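Local coordinates for receptor-like protein kinase ANXUR1 (Arabidopsis thaliana, PDB 6FIG) that is a plant receptor-like kinase with a malectin-like ectodomain, linked to reproduction and probably phosphorylating serine or threonine on target proteins, at residues Y85-T96 and T141-F152; V102-T113 and K376-E384. One frame throughout, in Å; residues are numbered along the deposited sequence.

Contact 1. Residues Y85-T96 and T141-F152; sequences YTGLNISNSYFT and TPSDKYRDAFAF. With NAG (2-acetamido-2-deoxy-beta-D-glucopyranose), chain C.
Strands 95-99 and 135-142 are antiparallel neighbours in the five-stranded sheet of the malectin-like region. Here Thr96 and Thr141 form a hydrogen-bonded pair, next to the non-hydrogen-bonded pair Phe95 and Pro142. Thr96 N donates to Thr141 O at 2.9 Å, and Thr141 N returns the bond to Thr96 O. Past the strand end, Ser143 N donates to Tyr94 O. A water joins Thr96 OG1 to Thr141 O.

The Phe150 ring is held between two carbons. Leu88 CD1 sits over the centre of one face, 3.8 Å from the ring centroid, and Ser93 CB lies over the opposite face. Asn89 O meets the ring edge at CE2. With its OG anti to the backbone N (chi1 176°), Ser93 also donates to Phe150 O at 2.8 Å. Ile90 CD1 lies over a face of the Phe152 ring.

Ala151 CB packs on the Phe95 ring, 3.4 Å from CG and offset toward the rim. Phe95, Phe152 and Tyr85 make an aromatic cluster. Outside the segments, Tyr85 OH is hydrogen-bonded to Tyr81 O and Asn154 ND2.

On the glycan side the Tyr94 and Tyr146 rings meet obliquely, with planes 37° apart. Tyr146 OH accepts from NAG N2 at 3.1 Å, while Tyr94 CE1 approaches NAG O5. The two tyrosines pack beside the N-glycan sugar on Asn107, at the end of an antiparallel beta-sheet.

Contact 2. Residues V102-T113 and K376-E384; sequences VTLLSNFSAAIT and KNLAGPNPE. With NAG (2-acetamido-2-deoxy-beta-D-glucopyranose), chain C.
Residues 376-379 run in the same direction as the start of strand 102-108, and a single backbone bridge pairs Thr103 with Asn377. Thr103 N donates to Lys376 O at 2.9 Å, and Leu378 N donates to Thr103 O at 2.8 Å. Farther on, two waters lie between Ser106 and Gly380 O and probably bridge them.

Asn377 turns its amide back on its own chain. OD1 accepts from Ala379 N in an Asx turn, and ND2 donates to Ala379 O. The methyl of Ala379 packs against Ser106 CB at 3.7 Å.

Asn382 grips the next corner with both ends of its amide. ND2 donates to Asn107 O at 2.9 Å, almost in line with the C=O bond. OD1 accepts from Ser109 N, which lies 35° out of the carbonyl plane. Asn107 ND2 is covalently bound to NAG C1 at 1.4 Å. Asn382 ND2 also makes weak hydrogen bonds to NAG O5 and O6, so its two protons serve three acceptors. Ile112 CG2 comes 3.3 Å from Pro383 O, and Pro383 CD lies against Thr113 OG1.

Ser109 N-caps helix 110-117 through its OG, which accepts from Ile112 N. Residues 376-384 follow the outermost strand 102-108 of the five-stranded sheet to this helix start, and strand 95-99 pairs with the same strand.

Overall arrangement
From the N terminus, the chain passes through residues 85-96 into strand 95-99, then returns along strand 102-108 to helix 110-117. Contact 1 closes its loop when strand 135-142 and the start of strand 151-161 come back to residues 85-96. Contact 2 closes a much longer loop, when residues 376-384 reach 102-113 after strand 363-372. The two loops cross, because 102-113 lies between the two segments of contact 1 while 376-384 lies beyond both. Strands 95-99 and 102-108 are neighbours in one sheet and join the contacts. The centres of the two contacts are about 14 Å apart. Both touch the sugar on Asn107. Together they tie the end of the modelled ectodomain to the N-terminal five-stranded sheet.

Contact 1. Residues Y85-T96 and T141-F152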
loop_
_atom_site.group_PDB
_atom_site.type_symbol
_atom_site.label_atom_id
_atom_site.label_comp_id
_atom_site.label_asym_id
_atom_site.label_seq_id
_atom_site.Cartn_x
_atom_site.Cartn_y
_atom_site.Cartn_z
ATOM N N TYR A 85 -18.900 1.767 -27.546
ATOM C CA TYR A 85 -19.532 2.414 -26.405
ATOM C C TYR A 85 -20.668 3.276 -26.936
ATOM O O TYR A 85 -20.444 4.075 -27.853
ATOM C CB TYR A 85 -18.530 3.297 -25.704
ATOM C CG TYR A 85 -17.379 2.535 -25.085
ATOM C CD1 TYR A 85 -17.569 1.774 -23.929
ATOM C CD2 TYR A 85 -16.109 2.604 -25.626
ATOM C CE1 TYR A 85 -16.528 1.086 -23.346
ATOM C CE2 TYR A 85 -15.044 1.921 -25.046
ATOM C CZ TYR A 85 -15.261 1.166 -23.905
ATOM O OH TYR A 85 -14.192 0.505 -23.321
ATOM N N THR A 86 -21.859 3.101 -26.355
ATOM C CA THR A 86 -23.067 3.898 -26.678
ATOM C C THR A 86 -23.311 4.054 -28.187
ATOM O O THR A 86 -23.682 5.130 -28.668
ATOM C CB THR A 86 -23.026 5.263 -25.949
ATOM O OG1 THR A 86 -21.858 6.009 -26.333
ATOM C CG2 THR A 86 -22.950 5.033 -24.441
ATOM N N GLY A 87 -23.105 2.961 -28.924
ATOM C CA GLY A 87 -23.282 2.938 -30.377
ATOM C C GLY A 87 -22.244 3.671 -31.220
ATOM O O GLY A 87 -22.380 3.717 -32.441
ATOM N N LEU A 88 -21.202 4.232 -30.600
ATOM C CA LEU A 88 -20.206 4.999 -31.347
ATOM C C LEU A 88 -19.201 4.056 -32.004
ATOM O O LEU A 88 -18.955 2.976 -31.499
ATOM C CB LEU A 88 -19.478 5.994 -30.439
ATOM C CG LEU A 88 -20.315 7.105 -29.806
ATOM C CD1 LEU A 88 -19.485 7.879 -28.798
ATOM C CD2 LEU A 88 -20.874 8.036 -30.881
ATOM N N ASN A 89 -18.643 4.489 -33.130
ATOM C CA ASN A 89 -17.629 3.739 -33.874
ATOM C C ASN A 89 -16.281 4.116 -33.263
ATOM O O ASN A 89 -15.826 5.240 -33.442
ATOM C CB ASN A 89 -17.699 4.105 -35.377
ATOM C CG ASN A 89 -16.723 3.310 -36.250
ATOM O OD1 ASN A 89 -15.747 2.749 -35.775
ATOM N ND2 ASN A 89 -17.002 3.269 -37.557
ATOM N N ILE A 90 -15.642 3.174 -32.570
ATOM C CA ILE A 90 -14.337 3.416 -31.921
ATOM C C ILE A 90 -13.239 3.881 -32.894
ATOM O O ILE A 90 -12.316 4.569 -32.485
ATOM C CB ILE A 90 -13.873 2.171 -31.112
ATOM C CG1 ILE A 90 -12.851 2.543 -30.026
ATOM C CG2 ILE A 90 -13.347 1.070 -32.030
ATOM C CD1 ILE A 90 -13.393 3.445 -28.940
ATOM N N SER A 91 -13.342 3.526 -34.175
ATOM C CA SER A 91 -12.413 4.039 -35.196
ATOM C C SER A 91 -12.471 5.558 -35.408
ATOM O O SER A 91 -11.550 6.121 -35.994
ATOM C CB SER A 91 -12.632 3.337 -36.542
ATOM O OG SER A 91 -12.343 1.957 -36.431
ATOM N N ASN A 92 -13.530 6.211 -34.928
ATOM C CA ASN A 92 -13.650 7.670 -34.988
ATOM C C ASN A 92 -12.986 8.360 -33.816
ATOM O O ASN A 92 -12.864 9.580 -33.840
ATOM C CB ASN A 92 -15.127 8.119 -35.029
ATOM C CG ASN A 92 -15.838 7.713 -36.298
ATOM O OD1 ASN A 92 -15.219 7.450 -37.327
ATOM N ND2 ASN A 92 -17.156 7.656 -36.227
ATOM N N SER A 93 -12.559 7.600 -32.803
ATOM C CA SER A 93 -11.946 8.195 -31.624
ATOM C C SER A 93 -10.505 8.625 -31.891
ATOM O O SER A 93 -9.628 7.805 -32.142
ATOM C CB SER A 93 -12.014 7.268 -30.411
ATOM O OG SER A 93 -11.329 7.856 -29.302
ATOM N N TYR A 94 -10.286 9.929 -31.833
ATOM C CA TYR A 94 -8.980 10.549 -31.907
ATOM C C TYR A 94 -9.034 11.667 -30.878
ATOM O O TYR A 94 -9.969 12.466 -30.905
ATOM C CB TYR A 94 -8.712 11.136 -33.286
ATOM C CG TYR A 94 -8.475 10.110 -34.367
ATOM C CD1 TYR A 94 -7.187 9.649 -34.645
ATOM C CD2 TYR A 94 -9.542 9.596 -35.111
ATOM C CE1 TYR A 94 -6.965 8.708 -35.639
ATOM C CE2 TYR A 94 -9.326 8.651 -36.109
ATOM C CZ TYR A 94 -8.035 8.204 -36.351
ATOM O OH TYR A 94 -7.827 7.277 -37.341
ATOM N N PHE A 95 -8.064 11.725 -29.978
ATOM C CA PHE A 95 -8.065 12.786 -28.967
ATOM C C PHE A 95 -6.709 13.108 -28.368
ATOM O O PHE A 95 -5.707 12.400 -28.585
ATOM C CB PHE A 95 -9.094 12.478 -27.882
ATOM C CG PHE A 95 -8.842 11.210 -27.133
ATOM C CD1 PHE A 95 -9.315 10.000 -27.615
ATOM C CD2 PHE A 95 -8.213 11.240 -25.896
ATOM C CE1 PHE A 95 -9.124 8.828 -26.889
ATOM C CE2 PHE A 95 -8.013 10.077 -25.161
ATOM C CZ PHE A 95 -8.482 8.870 -25.666
ATOM N N THR A 96 -6.690 14.217 -27.637
ATOM C CA THR A 96 -5.526 14.706 -26.950
ATOM C C THR A 96 -5.762 14.549 -25.464
ATOM O O THR A 96 -6.888 14.673 -24.982
ATOM C CB THR A 96 -5.272 16.189 -27.321
ATOM O OG1 THR A 96 -4.960 16.279 -28.716
ATOM C CG2 THR A 96 -4.151 16.855 -26.510
ATOM N N THR A 141 -9.399 16.213 -24.839
ATOM C CA THR A 141 -9.908 17.039 -25.918
ATOM C C THR A 141 -10.098 16.220 -27.181
ATOM O O THR A 141 -9.106 15.859 -27.821
ATOM C CB THR A 141 -8.957 18.197 -26.251
ATOM O OG1 THR A 141 -8.713 18.947 -25.069
ATOM C CG2 THR A 141 -9.540 19.091 -27.344
ATOM N N PRO A 142 -11.355 15.927 -27.567
ATOM C CA PRO A 142 -11.602 15.257 -28.842
ATOM C C PRO A 142 -10.961 16.027 -30.004
ATOM O O PRO A 142 -10.894 17.266 -29.965
ATOM C CB PRO A 142 -13.138 15.272 -28.957
ATOM C CG PRO A 142 -13.605 15.322 -27.551
ATOM C CD PRO A 142 -12.611 16.184 -26.830
ATOM N N SER A 143 -10.471 15.312 -31.010
ATOM C CA SER A 143 -9.865 15.956 -32.165
ATOM C C SER A 143 -10.853 16.926 -32.833
ATOM O O SER A 143 -11.985 16.560 -33.110
ATOM C CB SER A 143 -9.438 14.921 -33.207
ATOM O OG SER A 143 -8.997 15.560 -34.399
ATOM N N ASP A 144 -10.398 18.142 -33.098
ATOM C CA ASP A 144 -11.196 19.103 -33.850
ATOM C C ASP A 144 -11.044 18.943 -35.366
ATOM O O ASP A 144 -11.560 19.769 -36.119
ATOM C CB ASP A 144 -10.909 20.550 -33.394
ATOM C CG ASP A 144 -9.505 21.048 -33.759
ATOM O OD1 ASP A 144 -8.677 20.301 -34.330
ATOM O OD2 ASP A 144 -9.240 22.230 -33.457
ATOM N N LYS A 145 -10.354 17.891 -35.813
ATOM C CA LYS A 145 -10.140 17.647 -37.241
ATOM C C LYS A 145 -11.127 16.643 -37.849
ATOM O O LYS A 145 -11.562 16.834 -38.986
ATOM C CB LYS A 145 -8.677 17.283 -37.493
ATOM C CG LYS A 145 -7.790 18.523 -37.386
ATOM C CD LYS A 145 -6.343 18.237 -37.035
ATOM C CE LYS A 145 -5.772 19.320 -36.122
ATOM N NZ LYS A 145 -5.970 20.703 -36.634
ATOM N N TYR A 146 -11.523 15.626 -37.092
ATOM C CA TYR A 146 -12.539 14.659 -37.523
ATOM C C TYR A 146 -13.842 14.984 -36.815
ATOM O O TYR A 146 -13.838 15.332 -35.634
ATOM C CB TYR A 146 -12.074 13.242 -37.208
ATOM C CG TYR A 146 -10.673 12.994 -37.702
ATOM C CD1 TYR A 146 -10.410 12.849 -39.066
ATOM C CD2 TYR A 146 -9.602 12.945 -36.818
ATOM C CE1 TYR A 146 -9.118 12.641 -39.530
ATOM C CE2 TYR A 146 -8.308 12.736 -37.269
ATOM C CZ TYR A 146 -8.067 12.586 -38.620
ATOM O OH TYR A 146 -6.783 12.380 -39.059
ATOM N N ARG A 147 -14.957 14.859 -37.530
ATOM C CA ARG A 147 -16.215 15.490 -37.107
ATOM C C ARG A 147 -16.982 14.685 -36.050
ATOM O O ARG A 147 -17.669 15.272 -35.192
ATOM C CB ARG A 147 -17.110 15.778 -38.327
ATOM C CG ARG A 147 -16.399 16.411 -39.531
ATOM C CD ARG A 147 -15.417 17.535 -39.173
ATOM N NE ARG A 147 -14.738 18.083 -40.356
ATOM C CZ ARG A 147 -13.645 18.854 -40.340
ATOM N NH1 ARG A 147 -13.053 19.201 -39.192
ATOM N NH2 ARG A 147 -13.128 19.282 -41.494
ATOM N N ASP A 148 -16.884 13.358 -36.135
ATOM C CA ASP A 148 -17.424 12.450 -35.128
ATOM C C ASP A 148 -16.297 11.992 -34.154
ATOM O O ASP A 148 -16.406 10.925 -33.552
ATOM C CB ASP A 148 -18.075 11.221 -35.803
ATOM C CG ASP A 148 -19.391 11.546 -36.504
ATOM O OD1 ASP A 148 -19.463 11.387 -37.735
ATOM O OD2 ASP A 148 -20.368 11.940 -35.829
ATOM N N ALA A 149 -15.234 12.784 -33.994
ATOM C CA ALA A 149 -14.171 12.456 -33.019
ATOM C C ALA A 149 -14.713 12.570 -31.610
ATOM O O ALA A 149 -15.401 13.539 -31.281
ATOM C CB ALA A 149 -12.963 13.374 -33.165
ATOM N N PHE A 150 -14.404 11.568 -30.792
ATOM C CA PHE A 150 -14.712 11.594 -29.371
ATOM C C PHE A 150 -13.526 11.024 -28.581
ATOM O O PHE A 150 -12.643 10.355 -29.131
ATOM C CB PHE A 150 -16.000 10.820 -29.077
ATOM C CG PHE A 150 -15.902 9.340 -29.335
ATOM C CD1 PHE A 150 -15.631 8.460 -28.296
ATOM C CD2 PHE A 150 -16.077 8.830 -30.615
ATOM C CE1 PHE A 150 -15.530 7.095 -28.529
ATOM C CE2 PHE A 150 -16.001 7.470 -30.855
ATOM C CZ PHE A 150 -15.723 6.598 -29.811
ATOM N N ALA A 151 -13.517 11.312 -27.296
ATOM C CA ALA A 151 -12.489 10.794 -26.389
ATOM C C ALA A 151 -13.139 9.812 -25.441
ATOM O O ALA A 151 -14.347 9.843 -25.207
ATOM C CB ALA A 151 -11.825 11.935 -25.639
ATOM N N PHE A 152 -12.334 8.928 -24.876
ATOM C CA PHE A 152 -12.825 8.005 -23.864
ATOM C C PHE A 152 -11.696 7.654 -22.937
ATOM O O PHE A 152 -10.513 7.852 -23.260
ATOM C CB PHE A 152 -13.453 6.738 -24.488
ATOM C CG PHE A 152 -12.464 5.774 -25.061
ATOM C CD1 PHE A 152 -11.840 6.030 -26.278
ATOM C CD2 PHE A 152 -12.131 4.609 -24.381
ATOM C CE1 PHE A 152 -10.907 5.148 -26.803
ATOM C CE2 PHE A 152 -11.203 3.722 -24.898
ATOM C CZ PHE A 152 -10.585 3.989 -26.105
HETATM C C1 NAG C . -4.053 11.049 -36.818
HETATM C C2 NAG C . -3.413 11.747 -38.009
HETATM C C3 NAG C . -3.739 11.022 -39.312
HETATM C C4 NAG C . -3.462 9.526 -39.199
HETATM C C5 NAG C . -4.193 8.951 -37.993
HETATM C C6 NAG C . -3.928 7.462 -37.774
HETATM C C7 NAG C . -3.218 14.172 -37.641
HETATM C C8 NAG C . -3.937 15.482 -37.761
HETATM N N2 NAG C . -3.910 13.111 -38.056
HETATM O O3 NAG C . -2.985 11.585 -40.388
HETATM O O4 NAG C . -3.935 8.903 -40.407
HETATM O O5 NAG C . -3.771 9.651 -36.822
HETATM O O6 NAG C . -2.545 7.245 -37.483
HETATM O O7 NAG C . -2.086 14.112 -37.212
HETATM O O HOH W 1 -7.389 17.094 -29.604
#

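Contact 2. Residues V102-T113 and K376-E384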
loop_
_atom_site.group_PDB
_atom_site.type_symbol
_atom_site.label_atom_id
_atom_site.label_comp_id
_atom_site.label_asym_id
_atom_site.label_seq_id
_atom_site.Cartn_x
_atom_site.Cartn_y
_atom_site.Cartn_z
ATOM N N VAL A 102 1.684 19.506 -19.780
ATOM C CA VAL A 102 2.408 18.428 -20.492
ATOM C C VAL A 102 1.417 17.719 -21.429
ATOM O O VAL A 102 0.391 17.211 -20.964
ATOM C CB VAL A 102 3.035 17.403 -19.500
ATOM C CG1 VAL A 102 3.867 16.365 -20.244
ATOM C CG2 VAL A 102 3.921 18.103 -18.461
ATOM N N THR A 103 1.709 17.677 -22.719
ATOM C CA THR A 103 0.910 16.897 -23.654
ATOM C C THR A 103 1.368 15.450 -23.629
ATOM O O THR A 103 2.546 15.155 -23.905
ATOM C CB THR A 103 0.979 17.438 -25.089
ATOM O OG1 THR A 103 0.447 18.775 -25.131
ATOM C CG2 THR A 103 0.166 16.554 -26.036
ATOM N N LEU A 104 0.456 14.553 -23.286
ATOM C CA LEU A 104 0.729 13.122 -23.178
ATOM C C LEU A 104 0.384 12.402 -24.455
ATOM O O LEU A 104 1.162 11.565 -24.949
ATOM C CB LEU A 104 -0.081 12.505 -22.022
ATOM C CG LEU A 104 0.070 13.233 -20.689
ATOM C CD1 LEU A 104 -0.822 12.600 -19.646
ATOM C CD2 LEU A 104 1.508 13.293 -20.209
ATOM N N LEU A 105 -0.811 12.684 -24.964
ATOM C CA LEU A 105 -1.340 12.023 -26.136
ATOM C C LEU A 105 -1.916 13.073 -27.058
ATOM O O LEU A 105 -2.471 14.066 -26.591
ATOM C CB LEU A 105 -2.423 11.043 -25.724
ATOM C CG LEU A 105 -1.989 9.886 -24.850
ATOM C CD1 LEU A 105 -3.218 9.185 -24.268
ATOM C CD2 LEU A 105 -1.125 8.930 -25.631
ATOM N N SER A 106 -1.802 12.870 -28.370
ATOM C CA SER A 106 -2.252 13.847 -29.363
ATOM C C SER A 106 -2.643 13.081 -30.611
ATOM O O SER A 106 -1.869 12.226 -31.067
ATOM C CB SER A 106 -1.159 14.870 -29.689
ATOM O OG SER A 106 -1.585 15.818 -30.666
ATOM N N ASN A 107 -3.842 13.331 -31.127
ATOM C CA ASN A 107 -4.389 12.547 -32.243
ATOM C C ASN A 107 -4.354 11.033 -31.983
ATOM O O ASN A 107 -4.136 10.222 -32.893
ATOM C CB ASN A 107 -3.615 12.869 -33.521
ATOM C CG ASN A 107 -4.309 12.348 -34.762
ATOM O OD1 ASN A 107 -5.499 12.577 -34.970
ATOM N ND2 ASN A 107 -3.565 11.630 -35.584
ATOM N N PHE A 108 -4.599 10.668 -30.738
ATOM C CA PHE A 108 -4.425 9.305 -30.253
ATOM C C PHE A 108 -5.589 8.410 -30.632
ATOM O O PHE A 108 -6.742 8.694 -30.279
ATOM C CB PHE A 108 -4.261 9.340 -28.743
ATOM C CG PHE A 108 -4.354 7.999 -28.076
ATOM C CD1 PHE A 108 -3.427 7.001 -28.367
ATOM C CD2 PHE A 108 -5.351 7.747 -27.127
ATOM C CE1 PHE A 108 -3.494 5.775 -27.741
ATOM C CE2 PHE A 108 -5.435 6.508 -26.505
ATOM C CZ PHE A 108 -4.486 5.521 -26.807
ATOM N N SER A 109 -5.272 7.321 -31.337
ATOM C CA SER A 109 -6.231 6.286 -31.695
ATOM C C SER A 109 -5.904 5.044 -30.886
ATOM O O SER A 109 -4.943 4.321 -31.192
ATOM C CB SER A 109 -6.169 5.945 -33.183
ATOM O OG SER A 109 -7.050 4.863 -33.492
ATOM N N ALA A 110 -6.705 4.785 -29.865
ATOM C CA ALA A 110 -6.584 3.557 -29.092
ATOM C C ALA A 110 -6.813 2.314 -29.966
ATOM O O ALA A 110 -6.110 1.298 -29.819
ATOM C CB ALA A 110 -7.568 3.564 -27.941
ATOM N N ALA A 111 -7.775 2.414 -30.878
ATOM C CA ALA A 111 -8.132 1.304 -31.770
ATOM C C ALA A 111 -6.931 0.890 -32.617
ATOM O O ALA A 111 -6.532 -0.279 -32.607
ATOM C CB ALA A 111 -9.309 1.690 -32.652
ATOM N N ILE A 112 -6.331 1.858 -33.307
ATOM C CA ILE A 112 -5.158 1.594 -34.160
ATOM C C ILE A 112 -3.951 1.103 -33.355
ATOM O O ILE A 112 -3.236 0.176 -33.785
ATOM C CB ILE A 112 -4.790 2.847 -35.006
ATOM C CG1 ILE A 112 -5.885 3.115 -36.040
ATOM C CG2 ILE A 112 -3.448 2.680 -35.710
ATOM C CD1 ILE A 112 -5.800 4.476 -36.699
ATOM N N THR A 113 -3.715 1.713 -32.202
ATOM C CA THR A 113 -2.597 1.308 -31.348
ATOM C C THR A 113 -2.769 -0.145 -30.896
ATOM O O THR A 113 -1.816 -0.931 -30.977
ATOM C CB THR A 113 -2.428 2.261 -30.158
ATOM O OG1 THR A 113 -2.331 3.601 -30.657
ATOM C CG2 THR A 113 -1.170 1.913 -29.347
ATOM N N LYS A 376 7.676 20.088 -23.827
ATOM C CA LYS A 376 6.553 19.678 -22.951
ATOM C C LYS A 376 5.606 18.691 -23.610
ATOM O O LYS A 376 4.394 18.674 -23.325
ATOM C CB LYS A 376 5.761 20.915 -22.498
ATOM C CG LYS A 376 6.560 21.906 -21.678
ATOM C CD LYS A 376 6.969 21.284 -20.354
ATOM C CE LYS A 376 7.306 22.350 -19.318
ATOM N NZ LYS A 376 8.141 21.707 -18.262
ATOM N N ASN A 377 6.152 17.849 -24.477
ATOM C CA ASN A 377 5.364 16.882 -25.208
ATOM C C ASN A 377 5.971 15.502 -25.084
ATOM O O ASN A 377 7.196 15.337 -25.156
ATOM C CB ASN A 377 5.287 17.242 -26.697
ATOM C CG ASN A 377 4.602 16.162 -27.506
ATOM O OD1 ASN A 377 3.422 15.862 -27.296
ATOM N ND2 ASN A 377 5.353 15.511 -28.383
ATOM N N LEU A 378 5.102 14.514 -24.901
ATOM C CA LEU A 378 5.440 13.094 -24.942
ATOM C C LEU A 378 4.631 12.330 -25.994
ATOM O O LEU A 378 4.800 11.129 -26.163
ATOM C CB LEU A 378 5.197 12.488 -23.555
ATOM C CG LEU A 378 6.205 12.900 -22.469
ATOM C CD1 LEU A 378 5.693 12.622 -21.063
ATOM C CD2 LEU A 378 7.525 12.156 -22.686
ATOM N N ALA A 379 3.728 12.993 -26.703
ATOM C CA ALA A 379 2.873 12.304 -27.660
ATOM C C ALA A 379 3.649 11.919 -28.902
ATOM O O ALA A 379 4.395 12.730 -29.455
ATOM C CB ALA A 379 1.689 13.185 -28.060
ATOM N N GLY A 380 3.396 10.697 -29.363
ATOM C CA GLY A 380 3.932 10.179 -30.610
ATOM C C GLY A 380 2.820 9.852 -31.577
ATOM O O GLY A 380 1.631 10.009 -31.264
ATOM N N PRO A 381 3.177 9.438 -32.798
ATOM C CA PRO A 381 2.127 9.086 -33.742
ATOM C C PRO A 381 1.511 7.726 -33.424
ATOM O O PRO A 381 2.063 6.954 -32.606
ATOM C CB PRO A 381 2.862 9.049 -35.075
ATOM C CG PRO A 381 4.263 8.705 -34.731
ATOM C CD PRO A 381 4.527 9.261 -33.365
ATOM N N ASN A 382 0.376 7.433 -34.051
ATOM C CA ASN A 382 -0.202 6.109 -33.921
ATOM C C ASN A 382 0.664 5.180 -34.766
ATOM O O ASN A 382 1.172 5.597 -35.805
ATOM C CB ASN A 382 -1.648 6.065 -34.384
ATOM C CG ASN A 382 -2.538 7.015 -33.600
ATOM O OD1 ASN A 382 -2.646 6.923 -32.371
ATOM N ND2 ASN A 382 -3.191 7.922 -34.313
ATOM N N PRO A 383 0.851 3.934 -34.314
ATOM C CA PRO A 383 1.623 2.985 -35.119
ATOM C C PRO A 383 0.904 2.567 -36.403
ATOM O O PRO A 383 -0.307 2.796 -36.560
ATOM C CB PRO A 383 1.831 1.798 -34.165
ATOM C CG PRO A 383 0.716 1.899 -33.176
ATOM C CD PRO A 383 0.426 3.357 -33.026
ATOM N N GLU A 384 1.672 2.002 -37.334
ATOM C CA GLU A 384 1.136 1.494 -38.599
ATOM C C GLU A 384 0.269 0.252 -38.337
ATOM O O GLU A 384 0.585 -0.533 -37.439
ATOM C CB GLU A 384 2.278 1.162 -39.571
ATOM C CG GLU A 384 3.041 2.380 -40.089
ATOM C CD GLU A 384 2.403 3.008 -41.321
ATOM O OE1 GLU A 384 1.178 3.246 -41.313
ATOM O OE2 GLU A 384 3.128 3.265 -42.307
HETATM C C1 NAG C . -4.053 11.049 -36.818
HETATM C C2 NAG C . -3.413 11.747 -38.009
HETATM C C3 NAG C . -3.739 11.022 -39.312
HETATM C C4 NAG C . -3.462 9.526 -39.199
HETATM C C5 NAG C . -4.193 8.951 -37.993
HETATM C C6 NAG C . -3.928 7.462 -37.774
HETATM C C7 NAG C . -3.218 14.172 -37.641
HETATM C C8 NAG C . -3.937 15.482 -37.761
HETATM N N2 NAG C . -3.910 13.111 -38.056
HETATM O O3 NAG C . -2.985 11.585 -40.388
HETATM O O4 NAG C . -3.935 8.903 -40.407
HETATM O O5 NAG C . -3.771 9.651 -36.822
HETATM O O6 NAG C . -2.545 7.245 -37.483
HETATM O O7 NAG C . -2.086 14.112 -37.212
HETATM O O HOH W 2 2.044 20.726 -23.867
HETATM O O HOH W 3 -0.336 10.270 -28.938
HETATM O O HOH W 4 -1.001 9.891 -32.320
#